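Local coordinates for protein 4-aminobutyrate transaminase (Acinetobacter baumannii, PDB 6WOP) that probably catalyses the pyridoxal-phosphate-dependent transfer of the amino group of 4-aminobutyrate to 2-oxoglutarate, as a class-III aminotransferase, at residues V88-R93 / A311-I316; M145-T150 / R158-M163; S187-F192 / R227-K232; Q366-Q371 / L381-K386. All blocks are in the same frame, centred on the assembly; numbering follows the deposited sequence.

Contact 1 of 4, residues V88-R93 / A311-I316; sequences VALAER and AVIDAI
Arg-93 reaches from helix 85-97 to helix 303-318, where its guanidinium meets Ile-313 with a face and Asp-314 with an end nitrogen. The side chain sets out beside its own backbone N, runs extended through chi2 and then bends at chi3 (80°), a kink that lays the flat group over the isoleucine. Ile-313 CG2 sits 3.3 Å from Arg-93 NH2, over the rim of the guanidinium face and not its centre. The methyl gets there because it stands opposite the isoleucine N, while CG1 carries CD1 the other way, to Leu-90 CD1 at 4.0 Å. The salt bridge is a single-nitrogen one: Arg-93 NH2 donates to Asp-314 OD1 over 2.8 Å, with a bent N-H...O angle of 141°. The guanidinium and carboxylate planes are turned 49° apart, so the two charged groups do not lie flat together. Arg-93 NH1 is engaged separately, by the carbonyl O of His-310 one turn back, so both terminal nitrogens are tied to helix 303-318. Glu-92 forms a salt bridge with Arg-11 of the second subunit. The axes of segments 88-93 and 311-316 pass 11.8 Å apart, a gap bridged by long side chains; with Leu-90 packed on Phe-108 of strand 104-109, in the mixed seven-stranded sheet, this is the flanking of a sheet by helices seen in fold type I aminotransferases.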
loop_
_atom_site.group_PDB
_atom_site.type_symbol
_atom_site.label_atom_id
_atom_site.label_comp_id
_atom_site.label_asym_id
_atom_site.label_seq_id
_atom_site.Cartn_x
_atom_site.Cartn_y
_atom_site.Cartn_z
ATOM N N VAL A 88 -35.199 1.181 -11.403
ATOM C CA VAL A 88 -35.466 2.576 -11.091
ATOM C C VAL A 88 -36.493 2.640 -9.994
ATOM O O VAL A 88 -36.401 3.463 -9.105
ATOM C CB VAL A 88 -35.948 3.307 -12.366
ATOM C CG1 VAL A 88 -36.395 4.782 -12.068
ATOM C CG2 VAL A 88 -34.835 3.243 -13.484
ATOM N N ALA A 89 -37.575 1.845 -10.134
ATOM C CA ALA A 89 -38.647 1.914 -9.143
ATOM C C ALA A 89 -38.116 1.503 -7.770
ATOM O O ALA A 89 -38.513 2.072 -6.748
ATOM C CB ALA A 89 -39.843 1.018 -9.572
ATOM N N LEU A 90 -37.254 0.459 -7.721
ATOM C CA LEU A 90 -36.684 0.041 -6.433
ATOM C C LEU A 90 -35.832 1.155 -5.827
ATOM O O LEU A 90 -35.913 1.419 -4.630
ATOM C CB LEU A 90 -35.841 -1.231 -6.571
ATOM C CG LEU A 90 -35.395 -1.912 -5.261
ATOM C CD1 LEU A 90 -36.652 -2.425 -4.423
ATOM C CD2 LEU A 90 -34.408 -3.066 -5.592
ATOM N N ALA A 91 -35.034 1.842 -6.649
ATOM C CA ALA A 91 -34.273 2.987 -6.132
ATOM C C ALA A 91 -35.216 4.034 -5.539
ATOM O O ALA A 91 -34.991 4.518 -4.421
ATOM C CB ALA A 91 -33.415 3.574 -7.264
ATOM N N GLU A 92 -36.344 4.310 -6.240
ATOM C CA GLU A 92 -37.292 5.310 -5.736
ATOM C C GLU A 92 -37.850 4.898 -4.385
ATOM O O GLU A 92 -37.985 5.718 -3.463
ATOM C CB GLU A 92 -38.441 5.495 -6.754
ATOM C CG GLU A 92 -38.024 6.166 -8.031
ATOM C CD GLU A 92 -39.108 6.116 -9.103
ATOM O OE1 GLU A 92 -39.912 5.143 -9.125
ATOM O OE2 GLU A 92 -39.137 7.042 -9.938
ATOM N N ARG A 93 -38.192 3.606 -4.249
ATOM C CA ARG A 93 -38.779 3.126 -3.006
ATOM C C ARG A 93 -37.783 3.174 -1.838
ATOM O O ARG A 93 -38.160 3.474 -0.702
ATOM C CB ARG A 93 -39.305 1.703 -3.237
ATOM C CG ARG A 93 -40.534 1.723 -4.192
ATOM C CD ARG A 93 -41.173 0.304 -4.254
ATOM N NE ARG A 93 -42.041 0.009 -3.115
ATOM C CZ ARG A 93 -42.429 -1.222 -2.772
ATOM N NH1 ARG A 93 -42.018 -2.295 -3.490
ATOM N NH2 ARG A 93 -43.268 -1.379 -1.767
ATOM N N ALA A 311 -41.005 -7.218 -3.487
ATOM C CA ALA A 311 -41.994 -7.955 -2.721
ATOM C C ALA A 311 -41.579 -8.037 -1.261
ATOM O O ALA A 311 -42.445 -8.135 -0.376
ATOM C CB ALA A 311 -42.210 -9.357 -3.289
ATOM N N VAL A 312 -40.276 -7.978 -0.984
ATOM C CA VAL A 312 -39.836 -7.927 0.421
ATOM C C VAL A 312 -40.353 -6.655 1.099
ATOM O O VAL A 312 -40.884 -6.672 2.225
ATOM C CB VAL A 312 -38.295 -7.980 0.497
ATOM C CG1 VAL A 312 -37.824 -7.507 1.910
ATOM C CG2 VAL A 312 -37.775 -9.377 0.159
ATOM N N ILE A 313 -40.168 -5.510 0.441
ATOM C CA ILE A 313 -40.670 -4.282 1.019
ATOM C C ILE A 313 -42.172 -4.362 1.179
ATOM O O ILE A 313 -42.723 -3.910 2.193
ATOM C CB ILE A 313 -40.258 -3.094 0.143
ATOM C CG1 ILE A 313 -38.728 -3.020 0.134
ATOM C CG2 ILE A 313 -40.983 -1.762 0.573
ATOM C CD1 ILE A 313 -38.228 -1.973 -0.808
ATOM N N ASP A 314 -42.865 -4.858 0.153
ATOM C CA ASP A 314 -44.322 -5.020 0.267
ATOM C C ASP A 314 -44.666 -5.826 1.503
ATOM O O ASP A 314 -45.589 -5.495 2.260
ATOM C CB ASP A 314 -44.833 -5.788 -0.962
ATOM C CG ASP A 314 -44.921 -4.944 -2.204
ATOM O OD1 ASP A 314 -44.720 -3.725 -2.099
ATOM O OD2 ASP A 314 -45.242 -5.518 -3.303
ATOM N N ALA A 315 -43.953 -6.936 1.698
ATOM C CA ALA A 315 -44.341 -7.851 2.773
ATOM C C ALA A 315 -44.045 -7.214 4.120
ATOM O O ALA A 315 -44.862 -7.297 5.048
ATOM C CB ALA A 315 -43.588 -9.187 2.651
ATOM N N ILE A 316 -42.881 -6.563 4.251
ATOM C CA ILE A 316 -42.539 -5.926 5.523
ATOM C C ILE A 316 -43.631 -4.956 5.941
ATOM O O ILE A 316 -44.041 -4.902 7.111
ATOM C CB ILE A 316 -41.169 -5.227 5.407
ATOM C CG1 ILE A 316 -40.037 -6.289 5.380
ATOM C CG2 ILE A 316 -40.966 -4.176 6.530
ATOM C CD1 ILE A 316 -38.661 -5.643 4.940
#

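Contact 2 of 4, residues M145-T150 / R158-M163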
loop_
_atom_site.group_PDB
_atom_site.type_symbol
_atom_site.label_atom_id
_atom_site.label_comp_id
_atom_site.label_asym_id
_atom_site.label_seq_id
_atom_site.Cartn_x
_atom_site.Cartn_y
_atom_site.Cartn_z
ATOM N N MET A 145 -10.244 -5.126 0.023
ATOM C CA MET A 145 -10.536 -3.917 0.794
ATOM C C MET A 145 -11.491 -4.199 1.957
ATOM O O MET A 145 -11.319 -3.630 3.053
ATOM C CB MET A 145 -11.122 -2.823 -0.093
ATOM C CG MET A 145 -11.430 -1.506 0.626
ATOM S SD MET A 145 -10.047 -0.964 1.752
ATOM C CE MET A 145 -9.310 0.406 0.949
ATOM N N THR A 146 -12.579 -4.992 1.734
ATOM C CA THR A 146 -13.472 -5.214 2.861
ATOM C C THR A 146 -12.860 -6.149 3.909
ATOM O O THR A 146 -13.251 -6.082 5.078
ATOM C CB THR A 146 -14.883 -5.697 2.362
ATOM O OG1 THR A 146 -14.764 -6.853 1.509
ATOM C CG2 THR A 146 -15.507 -4.579 1.481
ATOM N N MET A 147 -11.897 -6.996 3.538
ATOM C CA MET A 147 -11.201 -7.756 4.580
ATOM C C MET A 147 -10.376 -6.822 5.454
ATOM O O MET A 147 -10.269 -7.034 6.665
ATOM C CB MET A 147 -10.220 -8.790 3.961
ATOM C CG MET A 147 -10.861 -10.047 3.568
ATOM S SD MET A 147 -9.474 -11.214 3.085
ATOM C CE MET A 147 -9.023 -10.675 1.448
ATOM N N ALA A 148 -9.709 -5.849 4.840
ATOM C CA ALA A 148 -8.937 -4.883 5.632
ATOM C C ALA A 148 -9.864 -4.113 6.559
ATOM O O ALA A 148 -9.542 -3.864 7.711
ATOM C CB ALA A 148 -8.194 -3.900 4.691
ATOM N N MET A 149 -11.043 -3.754 6.078
ATOM C CA MET A 149 -12.010 -3.048 6.919
ATOM C C MET A 149 -12.534 -3.926 8.048
ATOM O O MET A 149 -12.761 -3.436 9.170
ATOM C CB MET A 149 -13.173 -2.567 6.025
ATOM C CG MET A 149 -12.718 -1.447 5.119
ATOM S SD MET A 149 -14.015 -1.066 3.832
ATOM C CE MET A 149 -15.273 -0.312 4.902
ATOM N N THR A 150 -12.771 -5.209 7.755
ATOM C CA THR A 150 -13.213 -6.174 8.755
ATOM C C THR A 150 -12.206 -6.243 9.903
ATOM O O THR A 150 -10.994 -6.386 9.662
ATOM C CB THR A 150 -13.391 -7.544 8.059
ATOM O OG1 THR A 150 -14.540 -7.422 7.175
ATOM C CG2 THR A 150 -13.559 -8.700 9.076
ATOM N N ARG A 158 -6.172 -13.806 7.881
ATOM C CA ARG A 158 -4.844 -14.306 8.248
ATOM C C ARG A 158 -4.124 -15.069 7.117
ATOM O O ARG A 158 -2.891 -15.226 7.159
ATOM C CB ARG A 158 -4.971 -15.209 9.479
ATOM C CG ARG A 158 -5.834 -16.447 9.214
ATOM C CD ARG A 158 -5.399 -17.673 9.997
ATOM N NE ARG A 158 -3.960 -17.885 9.900
ATOM C CZ ARG A 158 -3.334 -19.026 10.200
ATOM N NH1 ARG A 158 -4.038 -20.078 10.605
ATOM N NH2 ARG A 158 -2.001 -19.121 10.107
ATOM N N ASP A 159 -4.852 -15.643 6.164
ATOM C CA ASP A 159 -4.190 -16.432 5.129
ATOM C C ASP A 159 -3.677 -15.572 3.977
ATOM O O ASP A 159 -3.035 -16.115 3.080
ATOM C CB ASP A 159 -5.186 -17.459 4.514
ATOM C CG ASP A 159 -5.507 -18.609 5.427
ATOM O OD1 ASP A 159 -4.660 -18.963 6.245
ATOM O OD2 ASP A 159 -6.648 -19.126 5.318
ATOM N N PHE A 160 -4.033 -14.279 3.906
ATOM C CA PHE A 160 -3.963 -13.575 2.616
ATOM C C PHE A 160 -3.004 -12.373 2.605
ATOM O O PHE A 160 -2.982 -11.619 1.616
ATOM C CB PHE A 160 -5.364 -13.147 2.140
ATOM C CG PHE A 160 -6.346 -14.304 2.119
ATOM C CD1 PHE A 160 -6.058 -15.440 1.394
ATOM C CD2 PHE A 160 -7.493 -14.272 2.902
ATOM C CE1 PHE A 160 -6.959 -16.560 1.409
ATOM C CE2 PHE A 160 -8.376 -15.341 2.936
ATOM C CZ PHE A 160 -8.119 -16.479 2.188
ATOM N N GLY A 161 -2.081 -12.286 3.563
ATOM C CA GLY A 161 -0.947 -11.367 3.330
ATOM C C GLY A 161 -1.322 -9.896 3.467
ATOM O O GLY A 161 -2.241 -9.510 4.197
ATOM N N VAL A 162 -0.585 -9.039 2.763
ATOM C CA VAL A 162 -0.671 -7.611 3.051
ATOM C C VAL A 162 -2.027 -7.054 2.646
ATOM O O VAL A 162 -2.624 -7.471 1.645
ATOM C CB VAL A 162 0.489 -6.871 2.346
ATOM C CG1 VAL A 162 0.517 -7.137 0.886
ATOM C CG2 VAL A 162 0.384 -5.331 2.565
ATOM N N MET A 163 -2.524 -6.088 3.420
ATOM C CA MET A 163 -3.857 -5.521 3.206
ATOM C C MET A 163 -3.647 -4.111 2.670
ATOM O O MET A 163 -2.595 -3.509 2.926
ATOM C CB MET A 163 -4.681 -5.441 4.505
ATOM C CG MET A 163 -5.052 -6.812 5.115
ATOM S SD MET A 163 -6.328 -7.487 3.979
ATOM C CE MET A 163 -5.660 -9.107 3.515
#
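Met-147 and Phe-160 form the Met-aromatic contact at the centre of this example, with Met-147 SD 3.6 Å from Phe-160 CD2. The sulfur stands 4.8 Å from the ring centroid and 65° off the ring normal, an oblique approach at the CD2 corner. Bending at chi3 (-78°) keeps the methyl close to the same corner, Met-147 CE lying 4.2 Å from Phe-160 CD2. A second methionine fills in on the other segment: Met-163 SD lies 4.1 Å from Met-147 CB and rests over the backbone of Ala-148, while Met-163 CB touches Ala-148 CB at 3.8 Å. The bend at chi2 (-72°) turns the Met-163 sulfur toward Ala-148, so that CB and SD both meet the same turn of helix.

Further out, Asp-159 CB covers the centre of one face of the Phe-160 ring, and Asp-159 OD1 is bonded to Asn-291 of the second subunit. Arg-124 of that subunit takes the carbonyls of Phe-160 and Val-162, fixing the loop from outside. The helix end is secured by Thr-150, whose N and OG1 reach Thr-146 O from opposite faces of its plane, and by Lys-157, which binds the carbonyl O of Met-147 and of Thr-150. No hydrogen bond joins the two segments directly: they are held by apolar packing and the Met-aromatic contact, with polar bonding left to the surrounding shell and the neighbouring subunit.

Contact 3 of 4, residues S187-F192 / R227-K232. With TAR (D(-)-tartaric acid), chain C.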
loop_
_atom_site.group_PDB
_atom_site.type_symbol
_atom_site.label_atom_id
_atom_site.label_comp_id
_atom_site.label_asym_id
_atom_site.label_seq_id
_atom_site.Cartn_x
_atom_site.Cartn_y
_atom_site.Cartn_z
ATOM N N SER A 187 -10.448 6.691 20.855
ATOM C CA SER A 187 -9.652 5.835 19.953
ATOM C C SER A 187 -9.709 6.318 18.507
ATOM O O SER A 187 -8.715 6.223 17.785
ATOM C CB SER A 187 -10.113 4.385 20.055
ATOM O OG SER A 187 -11.310 4.213 19.305
ATOM N N VAL A 188 -10.843 6.895 18.070
ATOM C CA VAL A 188 -10.885 7.553 16.750
ATOM C C VAL A 188 -9.911 8.742 16.697
ATOM O O VAL A 188 -9.112 8.928 15.756
ATOM C CB VAL A 188 -12.332 7.976 16.452
ATOM C CG1 VAL A 188 -12.392 8.692 15.111
ATOM C CG2 VAL A 188 -13.233 6.677 16.439
ATOM N N GLU A 189 -9.935 9.561 17.728
ATOM C CA GLU A 189 -9.043 10.705 17.721
ATOM C C GLU A 189 -7.572 10.263 17.758
ATOM O O GLU A 189 -6.697 10.964 17.229
ATOM C CB GLU A 189 -9.400 11.629 18.901
ATOM C CG GLU A 189 -10.850 12.166 18.766
ATOM C CD GLU A 189 -11.353 12.897 19.985
ATOM O OE1 GLU A 189 -10.921 12.563 21.137
ATOM O OE2 GLU A 189 -12.192 13.822 19.779
ATOM N N ASP A 190 -7.261 9.157 18.440
ATOM C CA ASP A 190 -5.875 8.679 18.414
ATOM C C ASP A 190 -5.477 8.272 16.994
ATOM O O ASP A 190 -4.316 8.394 16.608
ATOM C CB ASP A 190 -5.708 7.477 19.365
ATOM C CG ASP A 190 -5.810 7.854 20.853
ATOM O OD1 ASP A 190 -5.781 9.085 21.219
ATOM O OD2 ASP A 190 -5.913 6.898 21.680
ATOM N N ILE A 191 -6.415 7.717 16.218
ATOM C CA ILE A 191 -6.101 7.407 14.819
ATOM C C ILE A 191 -5.711 8.689 14.077
ATOM O O ILE A 191 -4.723 8.719 13.327
ATOM C CB ILE A 191 -7.311 6.700 14.158
ATOM C CG1 ILE A 191 -7.407 5.248 14.712
ATOM C CG2 ILE A 191 -7.151 6.637 12.595
ATOM C CD1 ILE A 191 -8.699 4.531 14.273
ATOM N N PHE A 192 -6.488 9.769 14.263
ATOM C CA PHE A 192 -6.108 11.047 13.637
ATOM C C PHE A 192 -4.738 11.486 14.112
ATOM O O PHE A 192 -3.963 12.116 13.358
ATOM C CB PHE A 192 -7.096 12.151 14.001
ATOM C CG PHE A 192 -8.489 11.932 13.496
ATOM C CD1 PHE A 192 -8.718 11.274 12.332
ATOM C CD2 PHE A 192 -9.561 12.454 14.199
ATOM C CE1 PHE A 192 -10.024 11.112 11.832
ATOM C CE2 PHE A 192 -10.872 12.290 13.719
ATOM C CZ PHE A 192 -11.089 11.622 12.534
ATOM N N ARG A 227 -20.816 11.796 14.487
ATOM C CA ARG A 227 -21.338 12.703 13.472
ATOM C C ARG A 227 -20.685 14.087 13.577
ATOM O O ARG A 227 -20.279 14.686 12.567
ATOM C CB ARG A 227 -22.875 12.801 13.650
ATOM C CG ARG A 227 -23.634 13.762 12.684
ATOM C CD ARG A 227 -23.737 13.137 11.278
ATOM N NE ARG A 227 -22.628 13.566 10.412
ATOM C CZ ARG A 227 -22.464 13.114 9.165
ATOM N NH1 ARG A 227 -23.322 12.207 8.627
ATOM N NH2 ARG A 227 -21.461 13.565 8.440
ATOM N N ALA A 228 -20.560 14.608 14.790
ATOM C CA ALA A 228 -19.952 15.932 14.943
ATOM C C ALA A 228 -18.479 15.919 14.497
ATOM O O ALA A 228 -17.997 16.886 13.883
ATOM C CB ALA A 228 -20.087 16.418 16.387
ATOM N N ILE A 229 -17.751 14.831 14.767
ATOM C CA ILE A 229 -16.348 14.743 14.311
ATOM C C ILE A 229 -16.281 14.695 12.793
ATOM O O ILE A 229 -15.472 15.412 12.173
ATOM C CB ILE A 229 -15.661 13.518 14.936
ATOM C CG1 ILE A 229 -15.376 13.758 16.420
ATOM C CG2 ILE A 229 -14.394 13.089 14.137
ATOM C CD1 ILE A 229 -15.073 12.472 17.189
ATOM N N CYS A 230 -17.116 13.842 12.169
ATOM C CA CYS A 230 -17.152 13.842 10.703
ATOM C C CYS A 230 -17.506 15.214 10.130
ATOM O O CYS A 230 -16.859 15.690 9.187
ATOM C CB CYS A 230 -18.145 12.803 10.192
ATOM S SG CYS A 230 -17.486 11.114 10.403
ATOM N N ASP A 231 -18.498 15.927 10.686
ATOM C CA ASP A 231 -18.887 17.215 10.117
ATOM C C ASP A 231 -17.752 18.216 10.242
ATOM O O ASP A 231 -17.490 19.000 9.317
ATOM C CB ASP A 231 -20.112 17.800 10.823
ATOM C CG ASP A 231 -21.386 16.955 10.631
ATOM O OD1 ASP A 231 -21.447 16.052 9.766
ATOM O OD2 ASP A 231 -22.326 17.192 11.406
ATOM N N LYS A 232 -17.087 18.171 11.343
ATOM C CA LYS A 232 -15.992 19.057 11.615
ATOM C C LYS A 232 -14.839 18.875 10.643
ATOM O O LYS A 232 -14.189 19.805 10.282
ATOM C CB LYS A 232 -15.545 18.784 13.023
ATOM C CG LYS A 232 -14.403 19.563 13.532
ATOM C CD LYS A 232 -13.991 18.961 14.851
ATOM C CE LYS A 232 -12.884 19.764 15.486
ATOM N NZ LYS A 232 -12.710 19.409 16.914
HETATM O O1 TAR C . -16.662 14.188 21.125
HETATM O O11 TAR C . -15.197 13.896 22.662
HETATM C C1 TAR C . -15.544 14.394 21.608
HETATM C C2 TAR C . -14.559 15.274 20.886
HETATM O O2 TAR C . -14.726 14.956 19.528
HETATM C C3 TAR C . -14.759 16.792 21.094
HETATM O O3 TAR C . -15.974 17.183 21.705
HETATM C C4 TAR C . -14.452 17.713 19.955
HETATM O O4 TAR C . -14.159 18.818 20.371
HETATM O O41 TAR C . -14.404 17.437 18.750
#
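Residues 187-192 and 227-232 are both helical, parts of helices 181-194 and 220-233, and their backbones stay well apart, the nearest CA atoms being those of Glu-189 and Ile-229 at 9.0 Å. Side chains must therefore span the gap, and Ile-229 does most of this. Its CG2, anti to the backbone N, meets the edge of the Phe-192 ring in plane, 3.6 Å from Phe-192 CE2, while CG1, beside the N, leads Ile-229 CD1 to 4.1 Å from Glu-189 OE2. Val-188 O lies over the rim of one face of the phenylalanine, and His-233 meets the ring edge-to-face.

At the outer rim a D-tartrate, probably from the crystallisation liquor, joins the two helices. Its O2 donates to Glu-189 OE2 over 2.8 Å. The fully extended Lys-232 brings NZ to tartrate O41 at 3.2 Å, while Arg-225 also bonds to the ligand. The anion thus sits between a carboxylate and a lysine that do not touch each other. On the inner side, Val-188 and Cys-230 both pack on Ile-204 of strand 201-206, helices laid against a largely parallel sheet as in the alpha/beta/alpha large domain of fold type I aminotransferases.

Contact 4 of 4, residues Q366-Q371 / L381-K386; sequences QAKVVQ and LLTCGK
Gln-371 joins helix 364-376 to the chain at Leu-381 and Thr-383, and its side chain can be followed atom by atom; helix segment 366-371 and strand 382-384 run nearly antiparallel, at 168°. CB leaves the helix with CG opposite the backbone N (chi1 179°), and the chain continues straight, carrying the amide across the gap. Gln-371 CG passes 4.3 Å from Leu-381 CB and 3.6 Å from Leu-381 O, the oxygen that the amide goes on to bond. CD lies 4.0 Å from Thr-383 CG2, a methyl that also reaches Ala-367 CB. At the tip the two amide atoms part company. OE1 accepts from Lys-368 NZ of its own helix, in the carbonyl plane, at 2.8 Å. NE2 donates to Leu-381 O over 2.7 Å, nearly straight at 168°; the oxygen lies in the amide plane, but the donor stands above the plane of the leucine carbonyl. NE2 also donates to a water, which accepts from Thr-383 N as well.

A second water links the backbones, donating to Gln-371 O and accepting from Leu-381 N. Beside this polar seam Val-370 CG1 packs on Leu-381 CD1 at 4.1 Å. Within the sheet the strand pairs with strand 390-393, Leu-382 bonding to Arg-392. With its N-H groups bonded to Leu-381 O and water, the buried amide is fixed in rotation, and the Lys-368 ammonium at OE1 would probably polarise it and strengthen its N-H donors.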
loop_
_atom_site.group_PDB
_atom_site.type_symbol
_atom_site.label_atom_id
_atom_site.label_comp_id
_atom_site.label_asym_id
_atom_site.label_seq_id
_atom_site.Cartn_x
_atom_site.Cartn_y
_atom_site.Cartn_z
ATOM N N GLN A 366 -19.444 -23.617 26.166
ATOM C CA GLN A 366 -20.843 -23.512 26.587
ATOM C C GLN A 366 -21.757 -23.234 25.400
ATOM O O GLN A 366 -22.822 -23.853 25.249
ATOM C CB GLN A 366 -21.007 -22.415 27.630
ATOM C CG GLN A 366 -20.527 -22.829 29.032
ATOM C CD GLN A 366 -20.637 -21.698 30.021
ATOM O OE1 GLN A 366 -20.613 -20.514 29.638
ATOM N NE2 GLN A 366 -20.768 -22.039 31.293
ATOM N N ALA A 367 -21.363 -22.287 24.550
ATOM C CA ALA A 367 -22.184 -21.960 23.381
ATOM C C ALA A 367 -22.348 -23.166 22.460
ATOM O O ALA A 367 -23.437 -23.401 21.909
ATOM C CB ALA A 367 -21.559 -20.773 22.650
ATOM N N LYS A 368 -21.288 -23.963 22.295
ATOM C CA LYS A 368 -21.371 -25.130 21.422
ATOM C C LYS A 368 -22.244 -26.217 22.039
ATOM O O LYS A 368 -22.938 -26.936 21.308
ATOM C CB LYS A 368 -19.980 -25.707 21.132
ATOM C CG LYS A 368 -19.101 -24.887 20.248
ATOM C CD LYS A 368 -19.883 -24.301 19.140
ATOM C CE LYS A 368 -19.346 -24.794 17.790
ATOM N NZ LYS A 368 -19.738 -23.943 16.593
ATOM N N VAL A 369 -22.255 -26.345 23.362
ATOM C CA VAL A 369 -23.111 -27.369 23.971
ATOM C C VAL A 369 -24.579 -27.076 23.650
ATOM O O VAL A 369 -25.328 -27.957 23.240
ATOM C CB VAL A 369 -22.850 -27.473 25.490
ATOM C CG1 VAL A 369 -23.991 -28.212 26.185
ATOM C CG2 VAL A 369 -21.493 -28.184 25.769
ATOM N N VAL A 370 -24.985 -25.817 23.778
ATOM C CA VAL A 370 -26.364 -25.419 23.505
ATOM C C VAL A 370 -26.666 -25.559 22.012
ATOM O O VAL A 370 -27.708 -26.103 21.611
ATOM C CB VAL A 370 -26.593 -23.969 23.999
ATOM C CG1 VAL A 370 -27.952 -23.389 23.473
ATOM C CG2 VAL A 370 -26.465 -23.886 25.537
ATOM N N GLN A 371 -25.768 -25.030 21.174
ATOM C CA GLN A 371 -25.933 -25.117 19.737
ATOM C C GLN A 371 -26.085 -26.563 19.299
ATOM O O GLN A 371 -26.928 -26.860 18.436
ATOM C CB GLN A 371 -24.738 -24.464 19.031
ATOM C CG GLN A 371 -24.833 -24.527 17.510
ATOM C CD GLN A 371 -23.648 -23.886 16.804
ATOM O OE1 GLN A 371 -22.468 -24.219 17.062
ATOM N NE2 GLN A 371 -23.945 -22.977 15.921
ATOM N N LEU A 381 -29.151 -23.066 15.186
ATOM C CA LEU A 381 -28.639 -21.892 15.890
ATOM C C LEU A 381 -27.277 -21.483 15.360
ATOM O O LEU A 381 -26.439 -22.351 15.090
ATOM C CB LEU A 381 -28.464 -22.181 17.415
ATOM C CG LEU A 381 -29.739 -22.417 18.244
ATOM C CD1 LEU A 381 -29.439 -22.745 19.754
ATOM C CD2 LEU A 381 -30.604 -21.166 18.086
ATOM N N LEU A 382 -27.037 -20.164 15.270
ATOM C CA LEU A 382 -25.722 -19.630 14.911
ATOM C C LEU A 382 -24.976 -19.029 16.102
ATOM O O LEU A 382 -25.586 -18.400 16.975
ATOM C CB LEU A 382 -25.848 -18.542 13.861
ATOM C CG LEU A 382 -26.615 -18.892 12.573
ATOM C CD1 LEU A 382 -26.786 -17.604 11.801
ATOM C CD2 LEU A 382 -25.850 -19.941 11.767
ATOM N N THR A 383 -23.641 -19.134 16.068
ATOM C CA THR A 383 -22.784 -18.424 17.025
ATOM C C THR A 383 -22.042 -17.259 16.360
ATOM O O THR A 383 -22.090 -17.048 15.147
ATOM C CB THR A 383 -21.772 -19.357 17.691
ATOM O OG1 THR A 383 -20.928 -19.953 16.692
ATOM C CG2 THR A 383 -22.499 -20.438 18.544
ATOM N N CYS A 384 -21.373 -16.456 17.173
ATOM C CA CYS A 384 -20.728 -15.257 16.681
ATOM C C CYS A 384 -19.712 -14.875 17.726
ATOM O O CYS A 384 -19.445 -15.652 18.654
ATOM C CB CYS A 384 -21.710 -14.106 16.480
ATOM S SG CYS A 384 -22.995 -13.917 17.779
ATOM N N GLY A 385 -19.071 -13.735 17.462
ATOM C CA GLY A 385 -18.302 -13.079 18.508
ATOM C C GLY A 385 -16.836 -13.400 18.385
ATOM O O GLY A 385 -16.441 -14.462 17.881
ATOM N N LYS A 386 -16.006 -12.448 18.847
ATOM C CA LYS A 386 -14.566 -12.612 18.790
ATOM C C LYS A 386 -14.160 -13.957 19.375
ATOM O O LYS A 386 -13.219 -14.589 18.889
ATOM C CB LYS A 386 -13.884 -11.458 19.557
ATOM C CG LYS A 386 -12.328 -11.543 19.584
ATOM C CD LYS A 386 -11.776 -10.347 20.339
ATOM C CE LYS A 386 -10.276 -10.386 20.415
ATOM N NZ LYS A 386 -9.768 -9.100 20.945
HETATM O O HOH W 1 -28.224 -25.513 16.361
HETATM O O HOH W 2 -22.133 -21.051 14.046
#

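Overall arrangement
The four contacts are spread through one subunit without touching. Contacts 2 and 3 are the closest pair, their centres 23 Å apart and nearest atoms about 10 Å apart; they belong to the region of the seven-stranded sheet that runs from 104-109 to 167-170, whose 104-109 edge contact 1 touches. Contact 4 belongs to the other seven-stranded sheet, centre to centre 25 Å from contact 2 and 35 Å from contact 3. Contact 1 lies 34 to 35 Å from the rest, centre to centre. Contacts 1 and 2 both meet the second subunit; a long, weak Lys-386 to Asp-190 ion pair links contact 4 of one subunit to contact 3 of another. The tartrate at contact 3 is no guide to the active site.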